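Local coordinates for extracellular solute-binding protein, family 7 (Colwellia psychrerythraea, PDB 4PET), which binds pyruvate together with a calcium ion and probably delivers it to a TRAP transporter as the periplasmic solute-binding protein, at residues D167-A179 and E203-P215. Numbering follows the deposited sequence.
With CA (calcium ion), chain E; PYR (pyruvic acid), chain D.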
ATOM      1  N   ASP A 167      16.087   5.721  32.586  1.00 34.10           N
ATOM      2  CA  ASP A 167      15.324   4.467  32.503  1.00 32.55           C
ATOM      3  C   ASP A 167      15.742   3.534  31.378  1.00 34.70           C
ATOM      4  O   ASP A 167      15.404   2.358  31.407  1.00 37.92           O
ATOM      5  CB  ASP A 167      13.827   4.768  32.399  1.00 38.93           C
ATOM      6  CG  ASP A 167      13.316   5.522  33.624  1.00 42.61           C
ATOM      7  OD1 ASP A 167      13.854   5.273  34.718  1.00 38.85           O
ATOM      8  OD2 ASP A 167      12.426   6.378  33.492  1.00 44.36           O
ATOM      9  N   LEU A 168      16.465   4.045  30.384  1.00 32.00           N
ATOM     10  CA  LEU A 168      16.951   3.207  29.300  1.00 23.73           C
ATOM     11  C   LEU A 168      18.263   2.523  29.665  1.00 26.49           C
ATOM     12  O   LEU A 168      18.633   1.521  29.036  1.00 24.32           O
ATOM     13  CB  LEU A 168      17.175   4.028  28.026  1.00 28.87           C
ATOM     14  CG  LEU A 168      15.947   4.622  27.345  1.00 25.32           C
ATOM     15  CD1 LEU A 168      16.370   5.461  26.190  1.00 27.44           C
ATOM     16  CD2 LEU A 168      15.017   3.521  26.889  1.00 26.56           C
ATOM     17  N   LYS A 169      18.979   3.061  30.656  1.00 31.99           N
ATOM     18  CA  LYS A 169      20.301   2.527  30.985  1.00 33.80           C
ATOM     19  C   LYS A 169      20.213   1.151  31.643  1.00 29.63           C
ATOM     20  O   LYS A 169      19.606   0.988  32.696  1.00 32.49           O
ATOM     21  CB  LYS A 169      21.096   3.521  31.841  1.00 37.14           C
ATOM     22  CG  LYS A 169      21.410   4.804  31.082  1.00 45.10           C
ATOM     23  CD  LYS A 169      22.245   5.795  31.908  1.00 52.34           C
ATOM     24  CE  LYS A 169      22.403   7.143  31.191  1.00 59.91           C
ATOM     25  NZ  LYS A 169      22.959   6.988  29.807  1.00 67.32           N
ATOM     26  N   GLY A 170      20.782   0.153  30.970  1.00 31.17           N
ATOM     27  CA  GLY A 170      20.728  -1.206  31.458  1.00 34.97           C
ATOM     28  C   GLY A 170      19.426  -1.898  31.126  1.00 33.04           C
ATOM     29  O   GLY A 170      19.237  -3.061  31.472  1.00 29.71           O
ATOM     30  N   LEU A 171      18.531  -1.196  30.445  1.00 25.00           N
ATOM     31  CA  LEU A 171      17.271  -1.796  30.043  1.00 29.92           C
ATOM     32  C   LEU A 171      17.522  -2.932  29.061  1.00 30.83           C
ATOM     33  O   LEU A 171      18.020  -2.693  27.932  1.00 21.64           O
ATOM     34  CB  LEU A 171      16.381  -0.769  29.342  1.00 31.50           C
ATOM     35  CG  LEU A 171      15.023  -1.330  28.935  1.00 30.84           C
ATOM     36  CD1 LEU A 171      14.200  -1.657  30.159  1.00 27.84           C
ATOM     37  CD2 LEU A 171      14.282  -0.369  28.052  1.00 34.89           C
ATOM     38  N   LYS A 172      17.137  -4.144  29.464  1.00 21.47           N
ATOM     39  CA  LYS A 172      17.199  -5.313  28.583  1.00 21.91           C
ATOM     40  C   LYS A 172      15.980  -5.420  27.720  1.00 26.95           C
ATOM     41  O   LYS A 172      14.903  -5.707  28.228  1.00 22.20           O
ATOM     42  CB  LYS A 172      17.337  -6.589  29.408  1.00 20.95           C
ATOM     43  CG  LYS A 172      18.674  -6.638  30.195  1.00 22.22           C
ATOM     44  CD  LYS A 172      18.793  -7.884  31.053  1.00 26.61           C
ATOM     45  CE  LYS A 172      17.705  -7.977  32.116  1.00 26.43           C
ATOM     46  NZ  LYS A 172      17.915  -6.955  33.158  1.00 35.33           N
HETATM   47  N   MSE A 173      16.136  -5.215  26.410  1.00 21.00           N
HETATM   48  CA  MSE A 173      14.962  -5.150  25.558  1.00 21.65           C
HETATM   49  C   MSE A 173      15.132  -5.944  24.271  1.00 22.19           C
HETATM   50  O   MSE A 173      16.134  -5.800  23.577  1.00 22.51           O
HETATM   51  CB  MSE A 173      14.647  -3.682  25.203  1.00 21.83           C
HETATM   52  CG  MSE A 173      13.484  -3.521  24.269  1.00 25.02           C
HETATM   53 SE   MSE A 173      13.000  -1.662  23.892  0.85 21.76          SE
HETATM   54  CE  MSE A 173      11.360  -2.071  22.947  1.00 29.36           C
ATOM     55  N   ARG A 174      14.148  -6.779  23.943  1.00 18.67           N
ATOM     56  CA  ARG A 174      14.122  -7.374  22.617  1.00 20.12           C
ATOM     57  C   ARG A 174      13.650  -6.358  21.582  1.00 26.30           C
ATOM     58  O   ARG A 174      12.489  -5.912  21.600  1.00 24.21           O
ATOM     59  CB  ARG A 174      13.249  -8.622  22.577  1.00 19.53           C
ATOM     60  CG  ARG A 174      13.346  -9.374  21.305  1.00 19.29           C
ATOM     61  CD  ARG A 174      12.306  -8.918  20.285  1.00 20.79           C
ATOM     62  NE  ARG A 174      12.570  -9.535  19.000  1.00 24.23           N
ATOM     63  CZ  ARG A 174      12.047  -9.166  17.840  1.00 19.68           C
ATOM     64  NH1 ARG A 174      11.186  -8.173  17.766  1.00 19.98           N
ATOM     65  NH2 ARG A 174      12.405  -9.798  16.737  1.00 22.58           N
ATOM     66  N   ILE A 175      14.573  -5.980  20.699  1.00 16.44           N
ATOM     67  CA  ILE A 175      14.311  -5.028  19.630  1.00 20.08           C
ATOM     68  C   ILE A 175      15.404  -5.218  18.561  1.00 21.23           C
ATOM     69  O   ILE A 175      16.583  -5.143  18.874  1.00 20.11           O
ATOM     70  CB  ILE A 175      14.292  -3.586  20.164  1.00 23.13           C
ATOM     71  CG1 ILE A 175      13.894  -2.582  19.067  1.00 22.99           C
ATOM     72  CG2 ILE A 175      15.638  -3.233  20.884  1.00 22.70           C
ATOM     73  CD1 ILE A 175      13.659  -1.185  19.600  1.00 18.15           C
ATOM     74  N   PRO A 176      15.003  -5.497  17.310  1.00 19.84           N
ATOM     75  CA  PRO A 176      15.968  -5.749  16.231  1.00 19.28           C
ATOM     76  C   PRO A 176      16.418  -4.498  15.471  1.00 19.93           C
ATOM     77  O   PRO A 176      16.011  -3.344  15.764  1.00 18.99           O
ATOM     78  CB  PRO A 176      15.190  -6.667  15.301  1.00 21.39           C
ATOM     79  CG  PRO A 176      13.732  -6.145  15.426  1.00 22.79           C
ATOM     80  CD  PRO A 176      13.606  -5.601  16.825  1.00 27.11           C
ATOM     81  N   GLY A 177      17.274  -4.743  14.483  1.00 21.76           N
ATOM     82  CA  GLY A 177      17.597  -3.756  13.490  1.00 19.30           C
ATOM     83  C   GLY A 177      18.291  -2.553  14.052  1.00 27.12           C
ATOM     84  O   GLY A 177      18.951  -2.577  15.125  1.00 21.55           O
ATOM     85  N   PHE A 178      18.134  -1.470  13.316  1.00 19.82           N
ATOM     86  CA  PHE A 178      18.870  -0.268  13.601  1.00 21.33           C
ATOM     87  C   PHE A 178      18.426   0.380  14.921  1.00 20.36           C
ATOM     88  O   PHE A 178      19.247   1.000  15.610  1.00 23.61           O
ATOM     89  CB  PHE A 178      18.749   0.724  12.446  1.00 18.98           C
ATOM     90  CG  PHE A 178      19.821   1.775  12.475  1.00 24.15           C
ATOM     91  CD1 PHE A 178      21.131   1.453  12.170  1.00 31.00           C
ATOM     92  CD2 PHE A 178      19.534   3.067  12.837  1.00 20.30           C
ATOM     93  CE1 PHE A 178      22.132   2.423  12.213  1.00 24.62           C
ATOM     94  CE2 PHE A 178      20.516   4.032  12.866  1.00 28.14           C
ATOM     95  CZ  PHE A 178      21.814   3.710  12.576  1.00 29.89           C
ATOM     96  N   ALA A 179      17.147   0.238  15.277  1.00 21.31           N
ATOM     97  CA  ALA A 179      16.682   0.783  16.564  1.00 21.42           C
ATOM     98  C   ALA A 179      17.456   0.142  17.738  1.00 18.63           C
ATOM     99  O   ALA A 179      17.734   0.786  18.755  1.00 20.50           O
ATOM    100  CB  ALA A 179      15.173   0.601  16.732  1.00 18.81           C
ATOM    101  N   GLU A 203       8.761 -13.046  30.911  1.00 27.18           N
ATOM    102  CA  GLU A 203       8.284 -13.625  32.160  1.00 31.64           C
ATOM    103  C   GLU A 203       9.458 -13.810  33.152  1.00 35.51           C
ATOM    104  O   GLU A 203       9.317 -13.635  34.364  1.00 32.84           O
ATOM    105  CB  GLU A 203       7.632 -14.964  31.835  1.00 34.15           C
ATOM    106  CG  GLU A 203       6.863 -15.658  32.981  1.00 42.59           C
ATOM    107  CD  GLU A 203       6.272 -16.994  32.519  1.00 44.72           C
ATOM    108  OE1 GLU A 203       6.998 -17.787  31.875  1.00 50.65           O
ATOM    109  OE2 GLU A 203       5.074 -17.239  32.758  1.00 60.40           O
ATOM    110  N   ARG A 204      10.617 -14.169  32.633  1.00 32.65           N
ATOM    111  CA  ARG A 204      11.755 -14.463  33.497  1.00 33.57           C
ATOM    112  C   ARG A 204      12.628 -13.252  33.835  1.00 32.91           C
ATOM    113  O   ARG A 204      13.566 -13.353  34.645  1.00 30.97           O
ATOM    114  CB  ARG A 204      12.591 -15.563  32.860  1.00 33.20           C
ATOM    115  CG  ARG A 204      11.917 -16.908  32.932  1.00 37.89           C
ATOM    116  CD  ARG A 204      12.801 -18.003  32.395  1.00 36.85           C
ATOM    117  NE  ARG A 204      12.038 -19.220  32.155  1.00 41.86           N
ATOM    118  CZ  ARG A 204      12.503 -20.299  31.527  1.00 44.75           C
ATOM    119  NH1 ARG A 204      13.746 -20.320  31.064  1.00 45.43           N
ATOM    120  NH2 ARG A 204      11.714 -21.357  31.349  1.00 43.91           N
ATOM    121  N   ASN A 205      12.327 -12.116  33.213  1.00 32.36           N
ATOM    122  CA  ASN A 205      13.140 -10.918  33.371  1.00 33.79           C
ATOM    123  C   ASN A 205      14.481 -11.103  32.716  1.00 29.36           C
ATOM    124  O   ASN A 205      15.453 -10.453  33.079  1.00 34.31           O
ATOM    125  CB  ASN A 205      13.317 -10.551  34.832  1.00 35.95           C
ATOM    126  CG  ASN A 205      11.998 -10.233  35.489  1.00 47.28           C
ATOM    127  OD1 ASN A 205      11.325  -9.298  35.079  1.00 43.73           O
ATOM    128  ND2 ASN A 205      11.614 -11.013  36.497  1.00 50.08           N
ATOM    129  N   THR A 206      14.532 -11.999  31.741  1.00 27.57           N
ATOM    130  CA  THR A 206      15.685 -12.024  30.862  1.00 26.73           C
ATOM    131  C   THR A 206      15.652 -10.762  30.000  1.00 30.09           C
ATOM    132  O   THR A 206      16.705 -10.230  29.640  1.00 26.75           O
ATOM    133  CB  THR A 206      15.718 -13.281  30.006  1.00 29.71           C
ATOM    134  OG1 THR A 206      15.988 -14.389  30.856  1.00 33.10           O
ATOM    135  CG2 THR A 206      16.822 -13.193  28.924  1.00 29.28           C
ATOM    136  N   ILE A 207      14.445 -10.296  29.670  1.00 25.69           N
ATOM    137  CA  ILE A 207      14.243  -8.955  29.110  1.00 22.83           C
ATOM    138  C   ILE A 207      13.243  -8.226  29.978  1.00 24.11           C
ATOM    139  O   ILE A 207      12.382  -8.849  30.632  1.00 30.46           O
ATOM    140  CB  ILE A 207      13.746  -8.953  27.626  1.00 29.04           C
ATOM    141  CG1 ILE A 207      12.599  -9.957  27.450  1.00 27.65           C
ATOM    142  CG2 ILE A 207      14.877  -9.287  26.677  1.00 28.48           C
ATOM    143  CD1 ILE A 207      12.080 -10.036  26.030  1.00 23.70           C
ATOM    144  N   ASP A 208      13.384  -6.905  30.019  1.00 27.53           N
ATOM    145  CA  ASP A 208      12.517  -6.035  30.810  1.00 28.18           C
ATOM    146  C   ASP A 208      11.437  -5.454  29.925  1.00 31.35           C
ATOM    147  O   ASP A 208      10.439  -4.923  30.406  1.00 28.14           O
ATOM    148  CB  ASP A 208      13.337  -4.899  31.393  1.00 25.15           C
ATOM    149  CG  ASP A 208      14.541  -5.401  32.198  1.00 33.96           C
ATOM    150  OD1 ASP A 208      14.300  -6.163  33.152  1.00 30.00           O
ATOM    151  OD2 ASP A 208      15.703  -5.040  31.870  1.00 33.19           O
ATOM    152  N   ALA A 209      11.636  -5.556  28.622  1.00 23.34           N
ATOM    153  CA  ALA A 209      10.679  -4.987  27.672  1.00 21.26           C
ATOM    154  C   ALA A 209      10.937  -5.635  26.329  1.00 25.18           C
ATOM    155  O   ALA A 209      11.997  -6.257  26.121  1.00 20.33           O
ATOM    156  CB  ALA A 209      10.893  -3.510  27.577  1.00 24.32           C
ATOM    157  N   LEU A 210      10.001  -5.482  25.409  1.00 23.29           N
ATOM    158  CA  LEU A 210      10.192  -5.999  24.070  1.00 21.52           C
ATOM    159  C   LEU A 210       9.283  -5.250  23.142  1.00 23.27           C
ATOM    160  O   LEU A 210       8.299  -4.631  23.575  1.00 22.86           O
ATOM    161  CB  LEU A 210       9.888  -7.504  23.996  1.00 19.37           C
ATOM    162  CG  LEU A 210       8.464  -7.994  24.317  1.00 19.48           C
ATOM    163  CD1 LEU A 210       7.507  -7.843  23.131  1.00 20.93           C
ATOM    164  CD2 LEU A 210       8.553  -9.438  24.737  1.00 32.10           C
ATOM    165  N   GLU A 211       9.596  -5.323  21.863  1.00 25.67           N
ATOM    166  CA  GLU A 211       8.629  -4.933  20.861  1.00 25.01           C
ATOM    167  C   GLU A 211       8.502  -6.101  19.906  1.00 20.56           C
ATOM    168  O   GLU A 211       9.429  -6.925  19.761  1.00 22.03           O
ATOM    169  CB  GLU A 211       9.024  -3.606  20.198  1.00 25.22           C
ATOM    170  CG  GLU A 211      10.241  -3.622  19.310  1.00 25.94           C
ATOM    171  CD  GLU A 211       9.912  -4.199  17.933  1.00 22.65           C
ATOM    172  OE1 GLU A 211      10.587  -5.146  17.504  1.00 18.93           O
ATOM    173  OE2 GLU A 211       8.949  -3.722  17.291  1.00 20.09           O
ATOM    174  N   TRP A 212       7.336  -6.226  19.294  1.00 17.64           N
ATOM    175  CA  TRP A 212       7.159  -7.233  18.265  1.00 21.51           C
ATOM    176  C   TRP A 212       6.610  -6.553  17.004  1.00 28.23           C
ATOM    177  O   TRP A 212       7.413  -6.154  16.160  1.00 20.40           O
ATOM    178  CB  TRP A 212       6.329  -8.420  18.756  1.00 17.90           C
ATOM    179  CG  TRP A 212       6.011  -9.385  17.691  1.00 19.42           C
ATOM    180  CD1 TRP A 212       4.768  -9.710  17.225  1.00 20.52           C
ATOM    181  CD2 TRP A 212       6.938 -10.124  16.904  1.00 18.10           C
ATOM    182  NE1 TRP A 212       4.866 -10.604  16.197  1.00 21.37           N
ATOM    183  CE2 TRP A 212       6.193 -10.878  15.974  1.00 18.62           C
ATOM    184  CE3 TRP A 212       8.337 -10.231  16.895  1.00 25.64           C
ATOM    185  CZ2 TRP A 212       6.787 -11.741  15.064  1.00 19.22           C
ATOM    186  CZ3 TRP A 212       8.926 -11.076  15.984  1.00 20.82           C
ATOM    187  CH2 TRP A 212       8.157 -11.818  15.069  1.00 24.37           C
ATOM    188  N   VAL A 213       5.289  -6.372  16.900  1.00 17.21           N
ATOM    189  CA  VAL A 213       4.709  -5.698  15.737  1.00 17.01           C
ATOM    190  C   VAL A 213       3.701  -4.612  16.090  1.00 22.92           C
ATOM    191  O   VAL A 213       3.869  -3.433  15.753  1.00 19.59           O
ATOM    192  CB  VAL A 213       4.053  -6.712  14.777  1.00 22.94           C
ATOM    193  CG1 VAL A 213       3.307  -5.968  13.661  1.00 19.84           C
ATOM    194  CG2 VAL A 213       5.130  -7.657  14.194  1.00 21.98           C
ATOM    195  N   GLY A 214       2.647  -5.017  16.781  1.00 19.51           N
ATOM    196  CA  GLY A 214       1.516  -4.142  16.999  1.00 18.79           C
ATOM    197  C   GLY A 214       0.272  -4.959  17.260  1.00 24.40           C
ATOM    198  O   GLY A 214       0.336  -6.169  17.493  1.00 18.92           O
ATOM    199  N   PRO A 215      -0.885  -4.294  17.216  1.00 22.92           N
ATOM    200  CA  PRO A 215      -2.159  -4.937  17.544  1.00 22.89           C
ATOM    201  C   PRO A 215      -2.481  -6.107  16.634  1.00 21.22           C
ATOM    202  O   PRO A 215      -3.244  -7.002  17.019  1.00 22.91           O
ATOM    203  CB  PRO A 215      -3.182  -3.815  17.342  1.00 20.92           C
ATOM    204  CG  PRO A 215      -2.450  -2.580  17.454  1.00 26.58           C
ATOM    205  CD  PRO A 215      -1.025  -2.847  17.009  1.00 23.61           C
TER
HETATM  206 CA    CA E 403       9.390  -5.126  15.365  1.00 20.50          CA
HETATM  207  C   PYR D 402      10.407  -8.048  14.288  1.00 21.41           C
HETATM  208  O   PYR D 402      10.578  -7.258  15.314  1.00 18.99           O
HETATM  209  OXT PYR D 402      11.151  -9.116  14.249  1.00 15.36           O
HETATM  210  CA  PYR D 402       9.402  -7.793  13.330  1.00 32.70           C
HETATM  211  O3  PYR D 402       8.806  -6.630  13.266  1.00 24.97           O
HETATM  212  CB  PYR D 402       8.939  -8.863  12.389  1.00 31.98           C
HETATM  213  O   HOH W   1      15.732  -8.208  34.904  1.00 36.78           O
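Lys-172 to Arg-174 and Ala-209 to Leu-210 pair as short parallel strands, with Met-173 opposite Ala-209 and Arg-174 opposite Leu-210. Arg-174 N bonds to Ala-209 O, and Glu-211 N returns to Arg-174 O. At the start of the pairing Lys-172 O takes two donors, Asp-208 N at 2.6 Å and Ala-209 N at 3.3 Å. Asp-208 OD2 also takes two. Lys-172 N meets the anti side of Asp-208 OD2 at 2.9 Å. Lys-172 NZ meets the syn side of Asp-208 OD2 at 3.2 Å in a salt bridge. The lysine chain bends at chi3 and chi4, which folds NZ back to the carboxylate. One water joins Lys-172 NZ, Asp-208 OD1 and Asn-205 O. A leucine in place of Asp-208 would probably leave both Lys-172 N and the lysine charge without their shared acceptor. Leu-171 CD1 packs on Asp-208 CB. Met-173 and Ala-209 lie on one face of the sheet, where Phe-158 of strand 156-158 touches both.

These are neighbouring interior strands of the mixed sheet of one lobe of the solute-binding fold, and their C-terminal ends lead into the pyruvate and calcium site. Arg-174 turns at chi2 (-91°) to bring its guanidinium there. Arg-174 NH1 bonds to Glu-211 O at 2.9 Å. Arg-174 NH1 also bonds to pyruvate O at 2.7 Å; Arg-174 NH2 meets pyruvate OXT almost straight, at 175°. Arg-174 NE bonds to Ile-193 O. Trp-212 CE3 lies over one face of the guanidinium, and Arg-174 NH1 lies at the edge of the indole, near its plane. Glu-211 chelates calcium through OE1 and OE2, joined by Trp-212 O and pyruvate O and O3; Gln-153 and Glu-236 complete the metal site. Pro-176 CD lies 3.1 Å from Glu-211 OE1.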